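Local coordinates for lipase-esterase related protein (Clostridium acetobutylicum, PDB 3E0X) that is of unknown function but has the fold of the alpha/beta hydrolases and is therefore probably a hydrolase, possibly of the lipase or esterase kind, at residues T18-H23 with N43-D48; K37-Y42 with E240-I245; D182-I187 with E208-E213; A119-L124 with K176-V181. One frame throughout, in Å; residues are numbered along the deposited sequence. Where two conformers were deposited one is given.

How the contacts relate
Contact 1 joins two neighbouring parallel strands of the central sheet, and contact 2 lies against it: Leu39 CD1 lies 4.1 Å and Tyr42 CD2 3.6 Å from Leu19 CD1, so the loop 37-42 lies between strand 18-22 and part of helix 234-242. Contacts 3 and 4 also touch, Leu184 CD1 lying 3.8 Å from Ala119 CB; their centres are about 13 Å apart, on the same side of the chain's centre. Contacts 1 and 4 lie on opposite sides of it, centres about 23 Å apart. Ortho-xylene lies about 7 Å from the side chain of His23 in contact 1 and about 8 Å from that of Leu124 in contact 4.

Contact 1. Residues T18-H23 with N43-D48; sequences TLLFVH and NCILLD
The ring of Phe21 is met from the neighbouring strand by carbon, sulfur and a backbone oxygen at once. CD2 of Leu46 lies over one face, off centre toward the rim and 4.0 Å from the ring centroid, a CH-pi contact. SG of Cys44 stands at the edge, 5.1 Å from the same centroid, as a sulfur-aromatic contact, and Ile45 O meets the rim in the ring plane. Phe21 CG is turned beside its own backbone N (chi1 -63°), which lays the ring alongside Leu46, the two side chains pointing the same way; Phe32 adds an edge-to-face partner. Strands 18-22 and 43-47 run parallel at 17° in the central sheet of the alpha/beta hydrolase fold. Four backbone bonds join them, Leu19 N to Asn43 O, Ile45 N to Leu19 O, Phe21 N to Ile45 O and Leu47 N to Phe21 O. On the face away from Phe21, Leu20 CD1 packs on Ile45 CG2 at 3.6 Å, and Ile45 CD1 meets Thr18 CG2. Thr18 OG1 accepts a bond from Asn43 ND2 (3.0 Å), lying close to the amide plane, while Asn43 OD1 is bonded to His9. At the C-terminal end of the pair, water 1 donates to both Phe21 O and Leu47 O. Leu47 O also lies at the edge of the His23 ring and takes a weak bond from His23 ND1 (3.3 Å).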
# COMPACT_ATOMS: atom_id res chain seq x y z
N THR A 18 -5.79 -15.35 -4.10
CA THR A 18 -4.57 -14.97 -3.40
C THR A 18 -4.53 -13.46 -3.29
O THR A 18 -4.70 -12.77 -4.29
CB THR A 18 -3.33 -15.49 -4.18
OG1 THR A 18 -3.32 -16.93 -4.16
CG2 THR A 18 -2.05 -14.98 -3.58
N LEU A 19 -4.30 -12.96 -2.07
CA LEU A 19 -4.20 -11.53 -1.86
C LEU A 19 -2.78 -11.26 -1.44
O LEU A 19 -2.29 -11.81 -0.43
CB LEU A 19 -5.15 -11.10 -0.75
CG LEU A 19 -6.64 -11.44 -0.85
CD1 LEU A 19 -7.47 -10.81 0.30
CD2 LEU A 19 -7.23 -11.05 -2.17
N LEU A 20 -2.11 -10.41 -2.20
CA LEU A 20 -0.73 -10.03 -1.88
C LEU A 20 -0.77 -8.57 -1.40
O LEU A 20 -1.13 -7.67 -2.16
CB LEU A 20 0.16 -10.19 -3.13
CG LEU A 20 1.62 -9.81 -2.94
CD1 LEU A 20 2.31 -10.63 -1.89
CD2 LEU A 20 2.38 -9.94 -4.25
N PHE A 21 -0.40 -8.37 -0.12
CA PHE A 21 -0.49 -7.07 0.53
C PHE A 21 0.85 -6.38 0.50
O PHE A 21 1.87 -6.97 0.91
CB PHE A 21 -0.88 -7.24 2.01
CG PHE A 21 -2.26 -7.87 2.23
CD1 PHE A 21 -3.33 -7.09 2.66
CD2 PHE A 21 -2.47 -9.24 2.06
CE1 PHE A 21 -4.60 -7.66 2.90
CE2 PHE A 21 -3.71 -9.81 2.31
CZ PHE A 21 -4.78 -9.05 2.73
N VAL A 22 0.84 -5.12 0.09
CA VAL A 22 2.04 -4.31 0.00
C VAL A 22 1.84 -3.05 0.85
O VAL A 22 0.97 -2.21 0.55
CB VAL A 22 2.32 -3.88 -1.45
CG1 VAL A 22 3.56 -3.02 -1.51
CG2 VAL A 22 2.46 -5.10 -2.35
N HIS A 23 2.68 -2.91 1.87
CA HIS A 23 2.55 -1.83 2.83
C HIS A 23 3.08 -0.51 2.26
O HIS A 23 3.51 -0.43 1.11
CB HIS A 23 3.30 -2.20 4.11
CG HIS A 23 4.78 -2.22 3.92
ND1 HIS A 23 5.53 -3.37 3.75
CD2 HIS A 23 5.65 -1.19 3.85
CE1 HIS A 23 6.80 -3.05 3.61
NE2 HIS A 23 6.90 -1.73 3.64
N ASN A 43 -6.20 -16.55 0.56
CA ASN A 43 -4.82 -16.96 0.71
C ASN A 43 -4.01 -15.67 0.82
O ASN A 43 -3.78 -15.01 -0.18
CB ASN A 43 -4.40 -17.80 -0.49
CG ASN A 43 -2.95 -18.19 -0.45
OD1 ASN A 43 -2.41 -18.47 0.63
ND2 ASN A 43 -2.30 -18.23 -1.61
N CYS A 44 -3.62 -15.30 2.04
CA CYS A 44 -3.05 -13.97 2.29
C CYS A 44 -1.54 -14.02 2.41
O CYS A 44 -0.98 -14.75 3.25
CB CYS A 44 -3.64 -13.36 3.58
SG CYS A 44 -5.43 -13.07 3.54
N ILE A 45 -0.88 -13.19 1.61
CA ILE A 45 0.58 -13.10 1.60
C ILE A 45 0.91 -11.64 1.88
O ILE A 45 0.49 -10.77 1.14
CB ILE A 45 1.17 -13.55 0.22
CG1 ILE A 45 0.75 -15.00 -0.12
CG2 ILE A 45 2.67 -13.47 0.24
CD1 ILE A 45 0.98 -15.41 -1.61
N LEU A 46 1.63 -11.39 2.97
CA LEU A 46 1.94 -10.01 3.36
C LEU A 46 3.43 -9.83 3.23
O LEU A 46 4.19 -10.52 3.89
CB LEU A 46 1.44 -9.70 4.78
CG LEU A 46 -0.08 -9.95 4.81
CD1 LEU A 46 -0.39 -11.29 5.43
CD2 LEU A 46 -0.87 -8.82 5.48
N LEU A 47 3.87 -8.91 2.36
CA LEU A 47 5.26 -8.69 1.99
C LEU A 47 5.93 -7.62 2.85
O LEU A 47 5.29 -6.61 3.14
CB LEU A 47 5.24 -8.17 0.54
CG LEU A 47 6.36 -8.47 -0.44
CD1 LEU A 47 6.74 -9.94 -0.37
CD2 LEU A 47 5.96 -8.06 -1.86
N ASP A 48 7.20 -7.80 3.22
CA ASP A 48 8.00 -6.66 3.68
C ASP A 48 8.82 -6.15 2.50
O ASP A 48 9.60 -6.91 1.88
CB ASP A 48 8.94 -7.07 4.83
CG ASP A 48 8.28 -7.04 6.21
OD1 ASP A 48 7.34 -6.25 6.44
OD2 ASP A 48 8.76 -7.79 7.10
O HOH W 1 2.84 -5.60 3.31

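Contact 2. Residues K37-Y42 with E240-I245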
# COMPACT_ATOMS: atom_id res chain seq x y z
N LYS A 37 -7.46 -9.75 9.69
CA LYS A 37 -8.44 -10.49 10.50
C LYS A 37 -9.79 -10.73 9.78
O LYS A 37 -10.55 -11.64 10.17
CB LYS A 37 -8.68 -9.79 11.85
CG LYS A 37 -7.44 -9.66 12.71
CD LYS A 37 -7.79 -8.87 13.97
CE LYS A 37 -6.64 -8.85 14.94
NZ LYS A 37 -7.00 -8.04 16.13
N TYR A 38 -10.09 -9.94 8.75
CA TYR A 38 -11.39 -9.97 8.07
C TYR A 38 -11.29 -10.61 6.69
O TYR A 38 -12.27 -10.69 5.95
CB TYR A 38 -12.00 -8.54 7.99
CG TYR A 38 -12.11 -7.93 9.38
CD1 TYR A 38 -13.18 -8.26 10.21
CD2 TYR A 38 -11.12 -7.08 9.88
CE1 TYR A 38 -13.27 -7.73 11.52
CE2 TYR A 38 -11.20 -6.56 11.18
CZ TYR A 38 -12.28 -6.89 11.99
OH TYR A 38 -12.41 -6.39 13.27
N LEU A 39 -10.09 -11.10 6.38
CA LEU A 39 -9.82 -11.68 5.05
C LEU A 39 -9.32 -13.12 5.14
O LEU A 39 -8.60 -13.62 4.26
CB LEU A 39 -8.82 -10.79 4.31
CG LEU A 39 -9.39 -9.41 3.97
CD1 LEU A 39 -8.31 -8.44 3.49
CD2 LEU A 39 -10.53 -9.54 2.94
N GLU A 40 -9.72 -13.81 6.21
CA GLU A 40 -9.23 -15.15 6.54
C GLU A 40 -9.66 -16.23 5.57
O GLU A 40 -9.06 -17.32 5.56
CB GLU A 40 -9.64 -15.52 7.97
CG GLU A 40 -8.75 -14.88 8.98
CD GLU A 40 -8.99 -15.40 10.37
OE1 GLU A 40 -9.35 -16.60 10.51
OE2 GLU A 40 -8.80 -14.60 11.32
N ASP A 41 -10.66 -15.95 4.74
CA ASP A 41 -11.13 -16.92 3.76
C ASP A 41 -10.25 -16.95 2.51
O ASP A 41 -10.45 -17.79 1.61
CB ASP A 41 -12.60 -16.65 3.36
CG ASP A 41 -13.60 -17.14 4.41
OD1 ASP A 41 -13.29 -18.10 5.14
OD2 ASP A 41 -14.72 -16.58 4.49
N TYR A 42 -9.30 -16.02 2.45
CA TYR A 42 -8.42 -15.91 1.29
C TYR A 42 -6.99 -16.31 1.61
O TYR A 42 -6.60 -16.42 2.77
CB TYR A 42 -8.45 -14.48 0.79
CG TYR A 42 -9.84 -13.94 0.60
CD1 TYR A 42 -10.76 -14.59 -0.24
CD2 TYR A 42 -10.26 -12.79 1.26
CE1 TYR A 42 -12.05 -14.10 -0.41
CE2 TYR A 42 -11.54 -12.29 1.09
CZ TYR A 42 -12.43 -12.95 0.25
OH TYR A 42 -13.69 -12.41 0.11
N GLU A 240 -15.08 -3.86 1.52
CA GLU A 240 -14.92 -3.18 0.24
C GLU A 240 -13.83 -3.82 -0.64
O GLU A 240 -13.66 -3.44 -1.81
CB GLU A 240 -14.61 -1.71 0.47
CG GLU A 240 -15.80 -0.98 1.05
CD GLU A 240 -16.96 -0.81 0.08
OE1 GLU A 240 -16.72 -0.73 -1.16
OE2 GLU A 240 -18.10 -0.72 0.56
N ILE A 241 -13.10 -4.77 -0.08
CA ILE A 241 -12.22 -5.64 -0.85
C ILE A 241 -13.01 -6.87 -1.32
O ILE A 241 -12.96 -7.24 -2.50
CB ILE A 241 -10.96 -6.02 -0.04
CG1 ILE A 241 -10.11 -4.77 0.13
CG2 ILE A 241 -10.15 -7.08 -0.77
CD1 ILE A 241 -8.98 -4.90 1.13
N LYS A 242 -13.76 -7.48 -0.40
CA LYS A 242 -14.62 -8.64 -0.74
C LYS A 242 -15.60 -8.35 -1.86
O LYS A 242 -15.89 -9.24 -2.69
CB LYS A 242 -15.43 -9.07 0.48
CG LYS A 242 -14.60 -9.60 1.59
CD LYS A 242 -15.51 -9.85 2.75
CE LYS A 242 -14.71 -10.16 3.94
NZ LYS A 242 -15.59 -10.62 5.01
N ASN A 243 -16.16 -7.15 -1.88
CA ASN A 243 -17.16 -6.83 -2.91
C ASN A 243 -16.56 -6.59 -4.31
O ASN A 243 -17.30 -6.44 -5.28
CB ASN A 243 -18.12 -5.72 -2.48
CG ASN A 243 -17.46 -4.39 -2.34
OD1 ASN A 243 -16.29 -4.22 -2.66
ND2 ASN A 243 -18.22 -3.41 -1.84
N PHE A 244 -15.23 -6.59 -4.39
CA PHE A 244 -14.51 -6.29 -5.60
C PHE A 244 -13.80 -7.50 -6.18
O PHE A 244 -13.73 -7.64 -7.41
CB PHE A 244 -13.48 -5.21 -5.28
CG PHE A 244 -12.56 -4.86 -6.42
CD1 PHE A 244 -11.19 -5.02 -6.29
CD2 PHE A 244 -13.07 -4.34 -7.61
CE1 PHE A 244 -10.31 -4.66 -7.33
CE2 PHE A 244 -12.20 -3.99 -8.64
CZ PHE A 244 -10.83 -4.16 -8.50
N ILE A 245 -13.21 -8.35 -5.32
CA ILE A 245 -12.34 -9.41 -5.84
C ILE A 245 -13.07 -10.50 -6.63
O ILE A 245 -12.44 -11.16 -7.47
CB ILE A 245 -11.38 -10.01 -4.76
CG1 ILE A 245 -12.15 -10.59 -3.56
CG2 ILE A 245 -10.35 -8.95 -4.32
CD1 ILE A 245 -11.29 -11.41 -2.60
OXT ILE A 245 -14.27 -10.75 -6.46
O HOH W 2 -14.75 -11.80 7.42
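Tyr42 and Lys242 bury the most surface here, and their side chains cross at about a right angle. The CG of Lys242 comes to the edge of the phenol, 3.3 Å from Tyr42 OH. In the conformers given here, one face of the same ring takes the CD1 methyl of Ile245, 3.6 Å from the ring centroid and 21° off its normal, a CH-pi contact displaced toward CZ. Ile245 and Tyr42 approach from opposite directions; CG1 of the isoleucine sits between its backbone N and carbonyl carbon (chi1 58°), and the branch beyond it extends to the ring. The contact fastens the last helix of the alpha/beta hydrolase fold, 234-242, and the chain end after it to the loop between strands 18-22 and 43-47, whose residues Leu39 to Tyr42 form a type I turn. Leu39 reaches Ile241 CD1 with its own CD1 at 4.3 Å, deeper in the protein, and also rests on Leu19 and Phe21. Lys242 runs out extended until its CE is 3.2 Å from Tyr38 O. Its NZ is salt-bridged to Glu239 and donates to water 2 (2.8 Å), which in turn donates to Tyr38 O, thus linking helix and loop.

Contact 3. Residues D182-I187 with E208-E213; sequences DNLKNI and EIIKKE
Helix 204-213 of the alpha/beta hydrolase fold meets, at its C-terminal end, the loop that leads from helix 165-177 to strand 191-196. Leu184 and Glu213 carry the contact, their side chains crossing at about a right angle. Leu184 CB lies 3.5 Å from Glu213 CB, so the aliphatic root of the glutamate serves as an apolar surface. CG of Leu184 stands beside its own backbone N (chi1 -68°), and the CD1 branch beyond it continues along the helix. This methyl comes 4.0 Å from Ile210 CA and also meets Glu213 CB and Ile209 CG2, spanning about one helical turn. Leu184 also rests on Ala119, and Ile210 on Leu99 of helix 93-102, both on the buried side. Toward solvent the contact turns polar. Lys185 CA comes within 3.4 Å of Glu213 O, a CA-H...O contact made at the last residue of the helix, while the rest of the lysine runs extended and leads away. The glutamate bends at chi2 (-61°), and its OE1 receives a bond from water 3 at 2.7 Å. The same water accepts from Lys185 N at 2.9 Å, thereby tying the carboxylate to the loop backbone. Within the loop, Asn183 ND2 donates to Asn186 OD1 in the plane of both amides, on the side of the loop remote from the helix. Helix 204-213 is the crossover between the adjacent parallel strands 191-196 and 217-222, and the loop leading into the first strand of this beta-alpha-beta unit lies against the helix end.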
# COMPACT_ATOMS: atom_id res chain seq x y z
N ASP A 182 -0.06 9.34 -16.11
CA ASP A 182 -0.29 9.28 -17.56
C ASP A 182 -0.14 7.85 -18.10
O ASP A 182 -0.31 7.61 -19.30
CB ASP A 182 0.55 10.32 -18.31
CG ASP A 182 2.04 10.05 -18.30
OD1 ASP A 182 2.50 8.99 -17.81
OD2 ASP A 182 2.80 10.93 -18.79
N ASN A 183 0.16 6.90 -17.21
CA ASN A 183 0.19 5.49 -17.60
C ASN A 183 -1.01 4.69 -17.09
O ASN A 183 -1.19 3.53 -17.48
CB ASN A 183 1.48 4.82 -17.16
CG ASN A 183 2.62 5.09 -18.10
OD1 ASN A 183 3.65 5.61 -17.70
ND2 ASN A 183 2.42 4.79 -19.39
N LEU A 184 -1.81 5.30 -16.22
CA LEU A 184 -2.96 4.59 -15.64
C LEU A 184 -3.91 4.06 -16.70
O LEU A 184 -4.46 2.97 -16.56
CB LEU A 184 -3.74 5.48 -14.67
CG LEU A 184 -3.03 5.88 -13.35
CD1 LEU A 184 -3.86 6.91 -12.59
CD2 LEU A 184 -2.70 4.63 -12.52
N LYS A 185 -4.05 4.81 -17.80
CA LYS A 185 -4.92 4.39 -18.91
C LYS A 185 -4.48 3.09 -19.55
O LYS A 185 -5.26 2.47 -20.29
CB LYS A 185 -4.97 5.48 -19.98
CG LYS A 185 -3.65 5.77 -20.68
CD LYS A 185 -3.90 6.50 -22.00
CE LYS A 185 -2.74 6.26 -22.94
NZ LYS A 185 -3.07 6.67 -24.35
N ASN A 186 -3.24 2.68 -19.30
CA ASN A 186 -2.69 1.46 -19.88
C ASN A 186 -2.91 0.22 -19.03
O ASN A 186 -2.52 -0.87 -19.42
CB ASN A 186 -1.19 1.65 -20.17
CG ASN A 186 -0.93 2.75 -21.19
OD1 ASN A 186 -0.06 3.62 -20.99
ND2 ASN A 186 -1.69 2.74 -22.27
N ILE A 187 -3.53 0.38 -17.86
CA ILE A 187 -3.82 -0.77 -17.01
C ILE A 187 -5.03 -1.51 -17.57
O ILE A 187 -6.11 -0.92 -17.72
CB ILE A 187 -4.06 -0.35 -15.55
CG1 ILE A 187 -2.75 0.16 -14.93
CG2 ILE A 187 -4.62 -1.54 -14.76
CD1 ILE A 187 -2.88 0.81 -13.54
N GLU A 208 -9.58 9.74 -6.83
CA GLU A 208 -10.49 10.12 -7.93
C GLU A 208 -9.76 10.07 -9.29
O GLU A 208 -10.35 9.71 -10.31
CB GLU A 208 -11.12 11.50 -7.69
CG GLU A 208 -12.12 11.51 -6.54
CD GLU A 208 -13.55 11.08 -6.92
OE1 GLU A 208 -13.75 10.53 -8.03
OE2 GLU A 208 -14.48 11.28 -6.09
N ILE A 209 -8.49 10.45 -9.31
CA ILE A 209 -7.72 10.37 -10.55
C ILE A 209 -7.56 8.90 -10.98
O ILE A 209 -7.70 8.57 -12.16
CB ILE A 209 -6.34 11.08 -10.41
CG1 ILE A 209 -6.54 12.62 -10.39
CG2 ILE A 209 -5.42 10.67 -11.53
CD1 ILE A 209 -5.33 13.33 -9.93
N ILE A 210 -7.31 8.00 -10.03
CA ILE A 210 -7.20 6.58 -10.39
C ILE A 210 -8.51 6.10 -11.05
O ILE A 210 -8.51 5.44 -12.11
CB ILE A 210 -6.86 5.71 -9.15
CG1 ILE A 210 -5.46 6.04 -8.66
CG2 ILE A 210 -7.02 4.18 -9.48
CD1 ILE A 210 -5.18 5.50 -7.25
N LYS A 211 -9.64 6.45 -10.42
CA LYS A 211 -10.95 6.05 -10.95
C LYS A 211 -11.15 6.64 -12.35
O LYS A 211 -11.62 5.95 -13.26
CB LYS A 211 -12.07 6.50 -10.02
CG LYS A 211 -13.48 6.30 -10.59
CD LYS A 211 -14.00 4.91 -10.28
CE LYS A 211 -15.36 4.68 -10.92
NZ LYS A 211 -15.20 4.41 -12.38
N LYS A 212 -10.76 7.90 -12.54
CA LYS A 212 -10.97 8.55 -13.83
C LYS A 212 -10.16 7.90 -14.95
O LYS A 212 -10.65 7.76 -16.08
CB LYS A 212 -10.59 10.03 -13.73
CG LYS A 212 -10.78 10.79 -15.02
CD LYS A 212 -10.43 12.26 -14.87
CE LYS A 212 -8.95 12.46 -14.54
NZ LYS A 212 -8.54 13.90 -14.67
N GLU A 213 -8.89 7.58 -14.66
CA GLU A 213 -7.95 7.19 -15.68
C GLU A 213 -7.96 5.71 -16.03
O GLU A 213 -7.72 5.36 -17.18
CB GLU A 213 -6.53 7.57 -15.27
CG GLU A 213 -6.28 9.06 -15.30
CD GLU A 213 -6.46 9.64 -16.69
OE1 GLU A 213 -5.83 9.16 -17.68
OE2 GLU A 213 -7.27 10.57 -16.79
O HOH W 3 -3.58 7.67 -17.76

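Contact 4. Residues A119-L124 with K176-V181; sequences ARFDKL and KLIDLV
Arg120 and Asp179 both turn CG away from their backbone N (chi1 177° and -174°), which sets the two side chains alongside each other, pointing the same way. The arginine's CD touches Asp179 OD2 at 3.4 Å, but its guanidinium bends off at chi3 (68°) and stands nearly perpendicular to the carboxylate. Arg120 NE instead forms a salt bridge with Asp122 OD1, met from above the carboxylate plane, and NH1 reaches Asp179 OD2 through water 4. Val181 CG2 lies over one face of the guanidinium, toward its rim, and is 3.7 Å from Arg120 CB. Asp179 OD1 accepts from Val181 N (3.1 Å), closing an Asx turn that runs into Val181. In the alpha/beta hydrolase fold, the segments are the loop after strand 109-115 and the exit of helix 165-177. A backbone bond joins them, Leu180 N to Ala119 O at 2.8 Å, and Ala119 CB packs on Val181 CG2 at 3.9 Å. Nearer the helix, water 5 accepts from Phe121 N and lies 2.6 Å from Ile178 O, to which it probably donates. Ile178 CG2 meets the edge of the Phe121 ring, 3.8 Å from CD2, and Leu124 CD1 lies against Lys176 CA.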
# COMPACT_ATOMS: atom_id res chain seq x y z
N ALA A 119 -1.39 7.64 -7.53
CA ALA A 119 -0.41 7.45 -8.58
C ALA A 119 0.57 8.62 -8.65
O ALA A 119 1.53 8.58 -9.40
CB ALA A 119 -1.12 7.31 -9.92
N ARG A 120 0.29 9.68 -7.91
CA ARG A 120 1.09 10.91 -7.87
C ARG A 120 0.63 11.61 -6.60
O ARG A 120 -0.55 11.57 -6.25
CB ARG A 120 0.81 11.76 -9.13
CG ARG A 120 1.51 13.13 -9.23
CD ARG A 120 0.99 13.92 -10.43
NE ARG A 120 -0.40 14.35 -10.27
CZ ARG A 120 -1.26 14.51 -11.27
NH1 ARG A 120 -0.89 14.31 -12.53
NH2 ARG A 120 -2.51 14.88 -11.01
N PHE A 121 1.58 12.23 -5.91
CA PHE A 121 1.30 12.85 -4.63
C PHE A 121 1.77 14.30 -4.67
O PHE A 121 2.57 14.73 -3.84
CB PHE A 121 1.99 12.07 -3.50
CG PHE A 121 1.59 10.61 -3.46
CD1 PHE A 121 0.43 10.19 -2.82
CD2 PHE A 121 2.37 9.66 -4.11
CE1 PHE A 121 0.06 8.83 -2.82
CE2 PHE A 121 2.01 8.30 -4.11
CZ PHE A 121 0.85 7.88 -3.45
N ASP A 122 1.23 15.06 -5.62
CA ASP A 122 1.74 16.40 -5.93
C ASP A 122 1.34 17.49 -4.96
O ASP A 122 1.86 18.60 -5.05
CB ASP A 122 1.36 16.78 -7.36
CG ASP A 122 -0.13 16.69 -7.60
OD1 ASP A 122 -0.66 15.58 -7.49
OD2 ASP A 122 -0.78 17.72 -7.87
N LYS A 123 0.43 17.19 -4.04
CA LYS A 123 -0.05 18.19 -3.10
C LYS A 123 0.39 17.95 -1.65
O LYS A 123 -0.11 18.59 -0.73
CB LYS A 123 -1.57 18.37 -3.21
CG LYS A 123 -2.01 18.93 -4.55
CD LYS A 123 -3.42 19.41 -4.50
CE LYS A 123 -3.86 19.84 -5.91
NZ LYS A 123 -5.32 20.14 -5.94
N LEU A 124 1.36 17.06 -1.47
CA LEU A 124 1.91 16.82 -0.13
C LEU A 124 2.28 18.15 0.52
O LEU A 124 2.88 19.02 -0.10
CB LEU A 124 3.13 15.92 -0.21
CG LEU A 124 2.85 14.43 -0.48
CD1 LEU A 124 4.11 13.68 -0.90
CD2 LEU A 124 2.18 13.72 0.71
N LYS A 176 7.02 11.71 -3.25
CA LYS A 176 6.98 13.02 -3.88
C LYS A 176 7.50 12.95 -5.34
O LYS A 176 7.07 13.75 -6.19
CB LYS A 176 7.76 14.05 -3.07
CG LYS A 176 7.77 15.41 -3.74
CD LYS A 176 8.15 16.56 -2.85
CE LYS A 176 8.18 17.81 -3.73
NZ LYS A 176 9.23 18.79 -3.36
N LEU A 177 8.38 12.00 -5.64
CA LEU A 177 8.94 11.87 -6.98
C LEU A 177 8.03 11.12 -7.95
O LEU A 177 8.07 11.42 -9.13
CB LEU A 177 10.28 11.15 -6.92
CG LEU A 177 11.44 11.90 -6.26
CD1 LEU A 177 12.65 10.96 -6.10
CD2 LEU A 177 11.80 13.18 -6.99
N ILE A 178 7.23 10.15 -7.49
CA ILE A 178 6.49 9.26 -8.42
C ILE A 178 5.36 9.97 -9.18
O ILE A 178 4.63 10.79 -8.61
CB ILE A 178 5.95 8.00 -7.70
CG1 ILE A 178 5.50 6.94 -8.71
CG2 ILE A 178 4.83 8.36 -6.69
CD1 ILE A 178 6.61 6.40 -9.68
N ASP A 179 5.23 9.64 -10.46
CA ASP A 179 4.08 10.13 -11.21
C ASP A 179 3.72 9.11 -12.27
O ASP A 179 4.27 9.13 -13.38
CB ASP A 179 4.41 11.49 -11.84
CG ASP A 179 3.21 12.13 -12.51
OD1 ASP A 179 2.17 11.44 -12.67
OD2 ASP A 179 3.33 13.34 -12.86
N LEU A 180 2.80 8.22 -11.91
CA LEU A 180 2.33 7.19 -12.85
C LEU A 180 1.03 7.59 -13.55
O LEU A 180 0.43 6.77 -14.23
CB LEU A 180 2.07 5.86 -12.13
CG LEU A 180 3.30 5.24 -11.47
CD1 LEU A 180 2.89 4.20 -10.42
CD2 LEU A 180 4.23 4.65 -12.51
N VAL A 181 0.58 8.83 -13.36
CA VAL A 181 -0.77 9.17 -13.78
C VAL A 181 -1.01 8.93 -15.28
O VAL A 181 -2.06 8.38 -15.67
CB VAL A 181 -1.16 10.60 -13.36
CG1 VAL A 181 -2.49 11.02 -14.03
CG2 VAL A 181 -1.33 10.64 -11.87
O HOH W 4 1.57 14.83 -13.96
O HOH W 5 4.26 12.45 -6.59